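Local atomic coordinates of NADPH-ferredoxin reductase FprA (Mycobacterium tuberculosis, PDB entry 1LQT), a protein that uses FAD to pass electrons between NADPH and ferredoxin, and may supply electrons to P450 systems. Residues 148-153 and 192-197; 221-226 and 267-272; 355-360 and 373-378. All coordinates share one frame; numbering follows the deposited sequence.

Interaction 1 (148-153 and 192-197)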
loop_
_atom_site.group_PDB
_atom_site.type_symbol
_atom_site.label_atom_id
_atom_site.label_comp_id
_atom_site.label_asym_id
_atom_site.label_seq_id
_atom_site.Cartn_x
_atom_site.Cartn_y
_atom_site.Cartn_z
ATOM N N ALA A 148 -19.154 -9.049 -17.215
ATOM C CA ALA A 148 -18.783 -8.045 -18.166
ATOM C C ALA A 148 -18.419 -6.685 -17.626
ATOM O O ALA A 148 -17.694 -5.968 -18.290
ATOM C CB ALA A 148 -19.881 -7.898 -19.238
ATOM N N ARG A 149 -18.966 -6.291 -16.493
ATOM C CA ARG A 149 -18.691 -4.944 -15.977
ATOM C C ARG A 149 -18.190 -4.994 -14.538
ATOM O O ARG A 149 -18.786 -5.648 -13.676
ATOM C CB ARG A 149 -19.905 -4.017 -16.028
ATOM C CG ARG A 149 -19.587 -2.608 -15.538
ATOM C CD ARG A 149 -20.719 -1.605 -15.641
ATOM N NE ARG A 149 -21.027 -1.296 -17.041
ATOM C CZ ARG A 149 -22.146 -1.677 -17.680
ATOM N NH1 ARG A 149 -23.115 -2.353 -17.084
ATOM N NH2 ARG A 149 -22.300 -1.364 -18.948
ATOM N N ALA A 150 -17.095 -4.272 -14.320
ATOM C CA ALA A 150 -16.587 -4.023 -12.977
ATOM C C ALA A 150 -16.692 -2.521 -12.696
ATOM O O ALA A 150 -16.539 -1.698 -13.598
ATOM C CB ALA A 150 -15.155 -4.470 -12.861
ATOM N N VAL A 151 -16.917 -2.185 -11.432
ATOM C CA VAL A 151 -16.961 -0.801 -10.972
ATOM C C VAL A 151 -15.895 -0.639 -9.907
ATOM O O VAL A 151 -15.799 -1.433 -8.994
ATOM C CB VAL A 151 -18.342 -0.486 -10.437
ATOM C CG1 VAL A 151 -18.370 0.884 -9.791
ATOM C CG2 VAL A 151 -19.380 -0.547 -11.566
ATOM N N VAL A 152 -15.103 0.415 -10.059
ATOM C CA VAL A 152 -14.069 0.794 -9.113
ATOM C C VAL A 152 -14.446 2.138 -8.533
ATOM O O VAL A 152 -14.663 3.100 -9.254
ATOM C CB VAL A 152 -12.690 0.864 -9.781
ATOM C CG1 VAL A 152 -11.634 1.291 -8.760
ATOM C CG2 VAL A 152 -12.303 -0.471 -10.401
ATOM N N ILE A 153 -14.535 2.198 -7.216
ATOM C CA ILE A 153 -14.866 3.445 -6.514
ATOM C C ILE A 153 -13.576 4.126 -6.079
ATOM O O ILE A 153 -12.749 3.488 -5.451
ATOM C CB ILE A 153 -15.746 3.196 -5.290
ATOM C CG1 ILE A 153 -16.959 2.327 -5.609
ATOM C CG2 ILE A 153 -16.136 4.523 -4.653
ATOM C CD1 ILE A 153 -17.885 2.851 -6.671
ATOM N N GLN A 192 -15.312 -6.507 -19.727
ATOM C CA GLN A 192 -15.283 -5.700 -20.945
ATOM C C GLN A 192 -15.258 -4.211 -20.643
ATOM O O GLN A 192 -14.900 -3.441 -21.491
ATOM C CB GLN A 192 -16.505 -6.021 -21.812
ATOM C CG GLN A 192 -16.569 -7.483 -22.270
ATOM C CD GLN A 192 -15.484 -7.861 -23.246
ATOM O OE1 GLN A 192 -14.837 -7.000 -23.872
ATOM N NE2 GLN A 192 -15.275 -9.164 -23.395
ATOM N N GLU A 193 -15.677 -3.825 -19.442
ATOM C CA GLU A 193 -15.738 -2.420 -19.068
ATOM C C GLU A 193 -15.470 -2.281 -17.581
ATOM O O GLU A 193 -16.037 -3.025 -16.781
ATOM C CB GLU A 193 -17.122 -1.823 -19.357
ATOM C CG GLU A 193 -17.270 -0.363 -19.002
ATOM C CD GLU A 193 -18.583 0.230 -19.485
ATOM O OE1 GLU A 193 -18.661 0.571 -20.662
ATOM O OE2 GLU A 193 -19.531 0.329 -18.692
ATOM N N VAL A 194 -14.609 -1.335 -17.238
ATOM C CA VAL A 194 -14.435 -0.900 -15.866
ATOM C C VAL A 194 -14.883 0.549 -15.795
ATOM O O VAL A 194 -14.427 1.366 -16.571
ATOM C CB VAL A 194 -12.963 -0.988 -15.403
ATOM C CG1 VAL A 194 -12.807 -0.433 -14.004
ATOM C CG2 VAL A 194 -12.465 -2.421 -15.442
ATOM N N VAL A 195 -15.765 0.828 -14.862
ATOM C CA VAL A 195 -16.220 2.191 -14.618
ATOM C C VAL A 195 -15.579 2.670 -13.321
ATOM O O VAL A 195 -15.759 2.075 -12.271
ATOM C CB VAL A 195 -17.742 2.299 -14.504
ATOM C CG1 VAL A 195 -18.138 3.746 -14.409
ATOM C CG2 VAL A 195 -18.404 1.639 -15.717
ATOM N N ILE A 196 -14.761 3.709 -13.415
ATOM C CA ILE A 196 -14.077 4.345 -12.278
ATOM C C ILE A 196 -14.938 5.513 -11.851
ATOM O O ILE A 196 -15.184 6.438 -12.619
ATOM C CB ILE A 196 -12.694 4.817 -12.676
ATOM C CG1 ILE A 196 -11.853 3.648 -13.150
ATOM C CG2 ILE A 196 -12.026 5.535 -11.502
ATOM C CD1 ILE A 196 -10.533 4.024 -13.707
ATOM N N VAL A 197 -15.380 5.468 -10.603
ATOM C CA VAL A 197 -16.413 6.366 -10.088
ATOM C C VAL A 197 -15.826 7.244 -8.978
ATOM O O VAL A 197 -15.489 6.748 -7.897
ATOM C CB VAL A 197 -17.593 5.540 -9.545
ATOM C CG1 VAL A 197 -18.716 6.437 -9.089
ATOM C CG2 VAL A 197 -18.098 4.566 -10.594
HETATM O O HOH W 1 -21.247 0.432 -21.357
#

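Interaction 2 (221-226 and 267-272)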
loop_
_atom_site.group_PDB
_atom_site.type_symbol
_atom_site.label_atom_id
_atom_site.label_comp_id
_atom_site.label_asym_id
_atom_site.label_seq_id
_atom_site.Cartn_x
_atom_site.Cartn_y
_atom_site.Cartn_z
ATOM N N VAL A 221 -7.686 -1.495 -25.121
ATOM C CA VAL A 221 -8.517 -0.743 -24.207
ATOM C C VAL A 221 -8.618 0.684 -24.656
ATOM O O VAL A 221 -7.613 1.336 -24.957
ATOM C CB VAL A 221 -7.898 -0.725 -22.799
ATOM C CG1 VAL A 221 -8.807 0.005 -21.797
ATOM C CG2 VAL A 221 -7.610 -2.144 -22.347
ATOM N N ASP A 222 -9.847 1.170 -24.696
ATOM C CA ASP A 222 -10.101 2.589 -24.881
ATOM C C ASP A 222 -10.494 3.243 -23.556
ATOM O O ASP A 222 -11.348 2.753 -22.793
ATOM C CB ASP A 222 -11.206 2.806 -25.851
ATOM C CG ASP A 222 -10.809 2.455 -27.290
ATOM O OD1 ASP A 222 -9.619 2.284 -27.625
ATOM O OD2 ASP A 222 -11.664 2.346 -28.127
ATOM N N VAL A 223 -9.910 4.397 -23.339
ATOM C CA VAL A 223 -10.254 5.232 -22.195
ATOM C C VAL A 223 -11.443 6.093 -22.620
ATOM O O VAL A 223 -11.400 6.719 -23.672
ATOM C CB VAL A 223 -9.079 6.078 -21.794
ATOM C CG1 VAL A 223 -9.461 6.984 -20.641
ATOM C CG2 VAL A 223 -7.930 5.203 -21.380
ATOM N N VAL A 224 -12.511 6.069 -21.841
ATOM C CA VAL A 224 -13.751 6.740 -22.164
ATOM C C VAL A 224 -14.023 7.800 -21.109
ATOM O O VAL A 224 -14.230 7.490 -19.945
ATOM C CB VAL A 224 -14.923 5.748 -22.221
ATOM C CG1 VAL A 224 -16.207 6.498 -22.503
ATOM C CG2 VAL A 224 -14.682 4.665 -23.243
ATOM N N ILE A 225 -14.049 9.061 -21.542
ATOM C CA ILE A 225 -14.486 10.157 -20.699
ATOM C C ILE A 225 -15.475 10.977 -21.498
ATOM O O ILE A 225 -15.112 11.587 -22.498
ATOM C CB ILE A 225 -13.362 11.041 -20.243
ATOM C CG1 ILE A 225 -12.253 10.195 -19.619
ATOM C CG2 ILE A 225 -13.891 12.089 -19.261
ATOM C CD1 ILE A 225 -11.137 10.991 -19.063
ATOM N N ASP A 226 -16.716 10.985 -21.074
ATOM C CA ASP A 226 -17.713 11.775 -21.765
ATOM C C ASP A 226 -17.342 13.253 -21.639
ATOM O O ASP A 226 -17.011 13.709 -20.560
ATOM C CB ASP A 226 -19.051 11.494 -21.104
ATOM C CG ASP A 226 -20.194 12.069 -21.860
ATOM O OD1 ASP A 226 -20.233 13.284 -22.061
ATOM O OD2 ASP A 226 -21.114 11.347 -22.273
ATOM N N MET A 267 -12.376 1.596 -20.330
ATOM C CA MET A 267 -12.116 2.139 -19.015
ATOM C C MET A 267 -12.812 3.484 -18.976
ATOM O O MET A 267 -12.355 4.422 -19.606
ATOM C CB MET A 267 -10.624 2.291 -18.773
ATOM C CG MET A 267 -10.318 2.668 -17.345
ATOM S SD MET A 267 -8.562 2.962 -17.047
ATOM C CE MET A 267 -7.870 1.335 -17.320
ATOM N N VAL A 268 -13.921 3.562 -18.248
ATOM C CA VAL A 268 -14.795 4.730 -18.244
ATOM C C VAL A 268 -14.604 5.519 -16.958
ATOM O O VAL A 268 -14.608 4.939 -15.870
ATOM C CB VAL A 268 -16.280 4.273 -18.313
ATOM C CG1 VAL A 268 -17.214 5.461 -18.288
ATOM C CG2 VAL A 268 -16.549 3.410 -19.524
ATOM N N PHE A 269 -14.450 6.833 -17.072
ATOM C CA PHE A 269 -14.363 7.707 -15.900
ATOM C C PHE A 269 -15.671 8.460 -15.722
ATOM O O PHE A 269 -16.111 9.171 -16.603
ATOM C CB PHE A 269 -13.238 8.728 -16.043
ATOM C CG PHE A 269 -11.848 8.131 -15.928
ATOM C CD1 PHE A 269 -11.277 7.479 -16.990
ATOM C CD2 PHE A 269 -11.142 8.224 -14.761
ATOM C CE1 PHE A 269 -10.013 6.934 -16.896
ATOM C CE2 PHE A 269 -9.883 7.687 -14.648
ATOM C CZ PHE A 269 -9.321 7.032 -15.708
ATOM N N ARG A 270 -16.243 8.309 -14.527
ATOM C CA ARG A 270 -17.433 9.050 -14.095
ATOM C C ARG A 270 -17.060 9.839 -12.844
ATOM O O ARG A 270 -16.552 9.269 -11.898
ATOM C CB ARG A 270 -18.545 8.075 -13.745
ATOM C CG ARG A 270 -19.198 7.420 -14.943
ATOM C CD ARG A 270 -20.230 8.264 -15.638
ATOM N NE ARG A 270 -21.318 8.689 -14.766
ATOM C CZ ARG A 270 -22.405 7.982 -14.435
ATOM N NH1 ARG A 270 -22.646 6.775 -14.909
ATOM N NH2 ARG A 270 -23.305 8.532 -13.655
ATOM N N PHE A 271 -17.260 11.137 -12.868
ATOM C CA PHE A 271 -17.005 11.994 -11.740
ATOM C C PHE A 271 -18.338 12.431 -11.133
ATOM O O PHE A 271 -19.408 12.150 -11.645
ATOM C CB PHE A 271 -16.153 13.190 -12.134
ATOM C CG PHE A 271 -14.811 12.806 -12.687
ATOM C CD1 PHE A 271 -13.719 12.627 -11.850
ATOM C CD2 PHE A 271 -14.634 12.586 -14.030
ATOM C CE1 PHE A 271 -12.492 12.280 -12.354
ATOM C CE2 PHE A 271 -13.405 12.234 -14.533
ATOM C CZ PHE A 271 -12.321 12.082 -13.692
ATOM N N LEU A 272 -18.249 13.093 -9.979
ATOM C CA LEU A 272 -19.400 13.630 -9.262
ATOM C C LEU A 272 -20.481 12.554 -9.067
ATOM O O LEU A 272 -21.678 12.792 -9.204
ATOM C CB LEU A 272 -19.963 14.858 -9.950
ATOM C CG LEU A 272 -19.000 16.021 -9.992
ATOM C CD1 LEU A 272 -19.526 17.177 -10.804
ATOM C CD2 LEU A 272 -18.649 16.504 -8.596
HETATM O O HOH W 2 -17.561 9.292 -18.943
#

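Interaction 3 (355-360 and 373-378). With FAD (flavin-adenine dinucleotide), chain H.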
loop_
_atom_site.group_PDB
_atom_site.type_symbol
_atom_site.label_atom_id
_atom_site.label_comp_id
_atom_site.label_asym_id
_atom_site.label_seq_id
_atom_site.Cartn_x
_atom_site.Cartn_y
_atom_site.Cartn_z
ATOM N N TYR A 355 8.173 4.775 18.636
ATOM C CA TYR A 355 8.055 5.741 17.582
ATOM C C TYR A 355 7.270 5.144 16.439
ATOM O O TYR A 355 7.065 3.933 16.367
ATOM C CB TYR A 355 9.459 6.162 17.096
ATOM C CG TYR A 355 10.257 6.825 18.194
ATOM C CD1 TYR A 355 10.952 6.074 19.130
ATOM C CD2 TYR A 355 10.282 8.207 18.303
ATOM C CE1 TYR A 355 11.631 6.683 20.166
ATOM C CE2 TYR A 355 10.950 8.819 19.360
ATOM C CZ TYR A 355 11.623 8.051 20.278
ATOM O OH TYR A 355 12.288 8.665 21.321
ATOM N N VAL A 356 6.876 5.999 15.515
ATOM C CA VAL A 356 6.219 5.605 14.283
ATOM C C VAL A 356 6.829 6.341 13.105
ATOM O O VAL A 356 7.280 7.470 13.225
ATOM C CB VAL A 356 4.695 5.869 14.322
ATOM C CG1 VAL A 356 3.993 4.816 15.142
ATOM C CG2 VAL A 356 4.360 7.268 14.826
ATOM N N VAL A 357 6.811 5.681 11.948
ATOM C CA VAL A 357 7.177 6.246 10.668
ATOM C C VAL A 357 6.203 5.716 9.628
ATOM O O VAL A 357 5.562 4.696 9.823
ATOM C CB VAL A 357 8.636 5.902 10.239
ATOM C CG1 VAL A 357 9.636 6.554 11.215
ATOM C CG2 VAL A 357 8.821 4.408 10.177
ATOM N N GLY A 358 6.149 6.395 8.498
ATOM C CA GLY A 358 5.404 5.895 7.359
ATOM C C GLY A 358 3.916 6.113 7.480
ATOM O O GLY A 358 3.428 6.977 8.206
ATOM N N TRP A 359 3.180 5.301 6.738
ATOM C CA TRP A 359 1.731 5.425 6.692
ATOM C C TRP A 359 1.023 5.250 8.030
ATOM O O TRP A 359 -0.035 5.822 8.202
ATOM C CB TRP A 359 1.186 4.474 5.624
ATOM C CG TRP A 359 1.426 4.964 4.230
ATOM C CD1 TRP A 359 2.195 6.007 3.842
ATOM C CD2 TRP A 359 0.807 4.462 3.053
ATOM N NE1 TRP A 359 2.095 6.195 2.486
ATOM C CE2 TRP A 359 1.223 5.270 1.985
ATOM C CE3 TRP A 359 -0.105 3.428 2.798
ATOM C CZ2 TRP A 359 0.756 5.086 0.702
ATOM C CZ3 TRP A 359 -0.582 3.266 1.493
ATOM C CH2 TRP A 359 -0.144 4.098 0.482
ATOM N N ILE A 360 1.575 4.484 8.964
ATOM C CA ILE A 360 0.930 4.375 10.247
ATOM C C ILE A 360 1.029 5.689 11.051
ATOM O O ILE A 360 0.225 5.925 11.939
ATOM C CB ILE A 360 1.476 3.164 11.056
ATOM C CG1 ILE A 360 0.496 2.801 12.196
ATOM C CG2 ILE A 360 2.868 3.418 11.612
ATOM C CD1 ILE A 360 -0.905 2.339 11.770
ATOM N N LYS A 373 11.990 11.571 4.298
ATOM C CA LYS A 373 12.133 12.678 5.230
ATOM C C LYS A 373 11.353 12.414 6.496
ATOM O O LYS A 373 11.786 12.759 7.598
ATOM C CB LYS A 373 11.648 13.979 4.600
ATOM C CG LYS A 373 11.840 15.142 5.512
ATOM C CD LYS A 373 11.382 16.437 4.891
ATOM C CE LYS A 373 10.240 17.068 5.650
ATOM N NZ LYS A 373 10.651 17.451 7.037
ATOM N N ASP A 374 10.202 11.766 6.330
ATOM C CA ASP A 374 9.377 11.358 7.442
ATOM C C ASP A 374 10.178 10.511 8.429
ATOM O O ASP A 374 10.199 10.772 9.630
ATOM C CB ASP A 374 8.140 10.618 6.910
ATOM C CG ASP A 374 7.197 10.259 7.984
ATOM O OD1 ASP A 374 6.916 11.131 8.870
ATOM O OD2 ASP A 374 6.680 9.131 7.982
ATOM N N ALA A 375 10.829 9.496 7.910
ATOM C CA ALA A 375 11.617 8.621 8.753
ATOM C C ALA A 375 12.798 9.361 9.382
ATOM O O ALA A 375 13.112 9.143 10.536
ATOM C CB ALA A 375 12.087 7.409 7.961
ATOM N N GLN A 376 13.437 10.215 8.610
ATOM C CA GLN A 376 14.588 10.957 9.108
ATOM C C GLN A 376 14.189 11.824 10.296
ATOM O O GLN A 376 14.893 11.891 11.285
ATOM C CB GLN A 376 15.159 11.832 8.004
ATOM C CG GLN A 376 16.398 12.603 8.428
ATOM C CD GLN A 376 17.572 11.683 8.692
ATOM O OE1 GLN A 376 17.983 10.951 7.794
ATOM N NE2 GLN A 376 18.119 11.704 9.909
ATOM N N ASP A 377 13.030 12.468 10.169
ATOM C CA ASP A 377 12.518 13.309 11.234
ATOM C C ASP A 377 12.264 12.519 12.498
ATOM O O ASP A 377 12.660 12.945 13.601
ATOM C CB ASP A 377 11.256 14.035 10.771
ATOM C CG ASP A 377 11.553 15.132 9.768
ATOM O OD1 ASP A 377 12.710 15.581 9.660
ATOM O OD2 ASP A 377 10.671 15.592 9.041
ATOM N N THR A 378 11.600 11.380 12.355
ATOM C CA THR A 378 11.370 10.527 13.506
ATOM C C THR A 378 12.713 10.096 14.151
ATOM O O THR A 378 12.859 10.112 15.388
ATOM C CB THR A 378 10.565 9.271 13.121
ATOM O OG1 THR A 378 9.207 9.595 12.819
ATOM C CG2 THR A 378 10.489 8.364 14.288
HETATM P PA FAD H . 4.340 -0.571 3.958
HETATM O O1A FAD H . 2.928 -0.997 3.947
HETATM O O2A FAD H . 5.103 -0.496 2.687
HETATM O O5B FAD H . 5.163 -1.548 4.922
HETATM C C5B FAD H . 4.594 -1.968 6.168
HETATM C C4B FAD H . 5.289 -3.272 6.541
HETATM O O4B FAD H . 4.958 -3.548 7.899
HETATM C C3B FAD H . 4.836 -4.481 5.715
HETATM O O3B FAD H . 5.923 -5.238 5.234
HETATM C C2B FAD H . 3.973 -5.242 6.686
HETATM O O2B FAD H . 3.840 -6.623 6.438
HETATM C C1B FAD H . 4.660 -4.926 8.020
HETATM N N9A FAD H . 3.823 -5.109 9.198
HETATM C C8A FAD H . 2.551 -4.634 9.371
HETATM N N7A FAD H . 2.059 -4.951 10.562
HETATM C C5A FAD H . 3.053 -5.696 11.168
HETATM C C6A FAD H . 3.111 -6.313 12.419
HETATM N N6A FAD H . 2.148 -6.244 13.326
HETATM N N1A FAD H . 4.261 -6.974 12.725
HETATM C C2A FAD H . 5.281 -7.001 11.825
HETATM N N3A FAD H . 5.293 -6.428 10.615
HETATM C C4A FAD H . 4.154 -5.787 10.332
HETATM N N1 FAD H . 4.480 4.481 -4.373
HETATM C C2 FAD H . 5.295 4.794 -5.420
HETATM O O2 FAD H . 6.224 5.567 -5.285
HETATM N N3 FAD H . 5.032 4.235 -6.661
HETATM C C4 FAD H . 4.052 3.315 -6.892
HETATM O O4 FAD H . 3.892 2.817 -8.029
HETATM C C4X FAD H . 3.252 2.959 -5.800
HETATM N N5 FAD H . 2.255 2.019 -5.942
HETATM C C5X FAD H . 1.454 1.711 -4.873
HETATM C C6 FAD H . 0.440 0.796 -5.017
HETATM C C7 FAD H . -0.442 0.507 -3.991
HETATM C C7M FAD H . -1.526 -0.517 -4.189
HETATM C C8 FAD H . -0.260 1.151 -2.761
HETATM C C8M FAD H . -1.203 0.894 -1.617
HETATM C C9 FAD H . 0.777 2.065 -2.591
HETATM C C9A FAD H . 1.644 2.357 -3.634
HETATM N N10 FAD H . 2.679 3.288 -3.492
HETATM C C10 FAD H . 3.495 3.572 -4.559
HETATM C "C1'" FAD H . 2.961 3.958 -2.190
HETATM C "C2'" FAD H . 3.925 3.136 -1.337
HETATM O "O2'" FAD H . 3.496 1.797 -1.356
HETATM C "C3'" FAD H . 3.929 3.675 0.107
HETATM O "O3'" FAD H . 4.393 5.021 0.142
HETATM C "C4'" FAD H . 4.870 2.954 1.071
HETATM O "O4'" FAD H . 4.953 1.562 0.778
HETATM C "C5'" FAD H . 4.412 3.155 2.516
HETATM O "O5'" FAD H . 5.473 2.625 3.321
HETATM P P FAD H . 5.298 2.105 4.810
HETATM O O1P FAD H . 6.663 1.689 5.204
HETATM O O2P FAD H . 4.584 3.078 5.691
HETATM O O3P FAD H . 4.328 0.853 4.730
#

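Interaction 1 (148-153 and 192-197)
In the parallel sheet of the NADP(H)-binding domain, strands 149-153 and 193-197 run as neighbours, their axes 4.6 Å apart. A150 N bonds E193 O, and V195 N returns to A150 O; V152 repeats the pattern, its N reaching V195 O at 2.8 Å and its O taking V197 N. Where the strands begin, A148 O accepts from both Q192 N and E193 N. On one face the R149 and E193 side chains lie side by side, pointing the same way. With CG anti to the backbone N (chi1 -178°), R149 brings NE within 2.8 Å of E193 OE2, in the guanidinium plane, on the anti side of the carboxylate and 34° out of the carboxylate's own plane; NH2 adds a weak bond. A water links R149 NH2 to E193 OE1, which also pairs with R266. Further along this face, V151 CG1 meets V197 CG2 at 3.8 Å, while I153 CD1 rests on V197 CB. On the other face V152 CG2 packs against V194 CG1 at 3.6 Å, beneath helix 157-167. I153 touches the bound 4-oxo derivative of NADP, and the following turn, which includes G156, is consistent with the strand-turn-helix of a Rossmann fold.

Interaction 2 (221-226 and 267-272)
F269 is met along the CD1-CE1 flank of its ring by two residues of strand 221-224 and its continuation, V223 and I225, both approaching obliquely. V223 CG1 lies 3.8 Å from F269 CE1, at the far part of the ring, whereas I225 CG1 sits 3.9 Å from F269 CD1 and close to CB, nearer the root. I225 owes the place of CG1 to chi1 of -52°, which sets that carbon anti to the carbonyl carbon, and the extended chi2 (-176°) carries CD1 on toward F269 CD1. L252 and Y255 of helix 243-256 also pack on I225, while L160 of helix 157-167 touches F269. V221 CG1 comes to 4.2 Å from M267 CB, and the methionine chain runs on to A163 and L167 of helix 157-167.

These residues join strand 221-224, an outermost strand at the edge of the Rossmann-type NADP(H)-domain sheet, to strand 265-270. Their short axes diverge by only 11°, and three backbone bonds tie them: M267 N to D222 O, V224 N to M267 O at 2.8 Å, and F269 N to V224 O.

On the other face V224 and V268 stand abreast, V268 CG2 reaching V224 CB at 3.9 Å; both are partly exposed. Past the last direct bond the chains separate, and a water fills in, accepting from D226 N and donating to F269 O, each at 2.8 Å. At the opposite end D222 leaves its backbone pointing away from strand 265-270, and its OD1 pairs with R261.

Interaction 3 (355-360 and 373-378)
T378 fits its side chain against the end of strand 354-356 with both branches in use. Its OG1 donates to V356 O at 2.9 Å, while CG2 slides past Y355 CB at 3.7 Å. V357 crosses the threonine: its CG1 presses on T378 CB at 3.4 Å, tighter than usual for two carbons, and also faces A375. The V357 rotamer (chi1 -65°) pays for this by placing CG2 between backbone N and carbonyl carbon. One helical turn earlier, D374 swings CG anti to its own N (chi1 -176°) and brings OD2 to G358 N at 2.8 Å, the N-H meeting the oxygen nearly along its C-O axis. K361 pairs with D374 OD1 and also donates to T378 OG1. G358, with positive phi, is the N-cap of helix 359-362; its CA lies 3.4 Å from FAD O2P. W359 N then donates to that phosphate oxygen at 2.8 Å, and the indole covers FAD C5' with one face. D374 is thus a second-shell residue to the flavin site: gripping G358 N, it probably helps hold the turn whose next amide, at a helix start, probably offsets the phosphate charge.

How the interactions relate
Interactions 1 and 2 belong to one sheet and touch: strands 193-197 and 265-270 are neighbours, joined by probable backbone bonds between V194, I196 and V268, with I196 CD1 packing on F269 CZ. Interaction 1 lies in the sheet's interior, interaction 2 at an outermost strand. Both are mostly buried and valine-rich, but the first adds an ion pair at its partly exposed end and the second a bridging water where its strands part. Interaction 3, centred about 36 Å from the centre of interaction 1 across the chain's centre, serves the FAD-binding sheet instead. Fully buried, it joins strand and turn to a helix through side-chain-to-backbone bonds. I153 and W359 carry interactions 1 and 3 to the 4-oxo derivative of NADP.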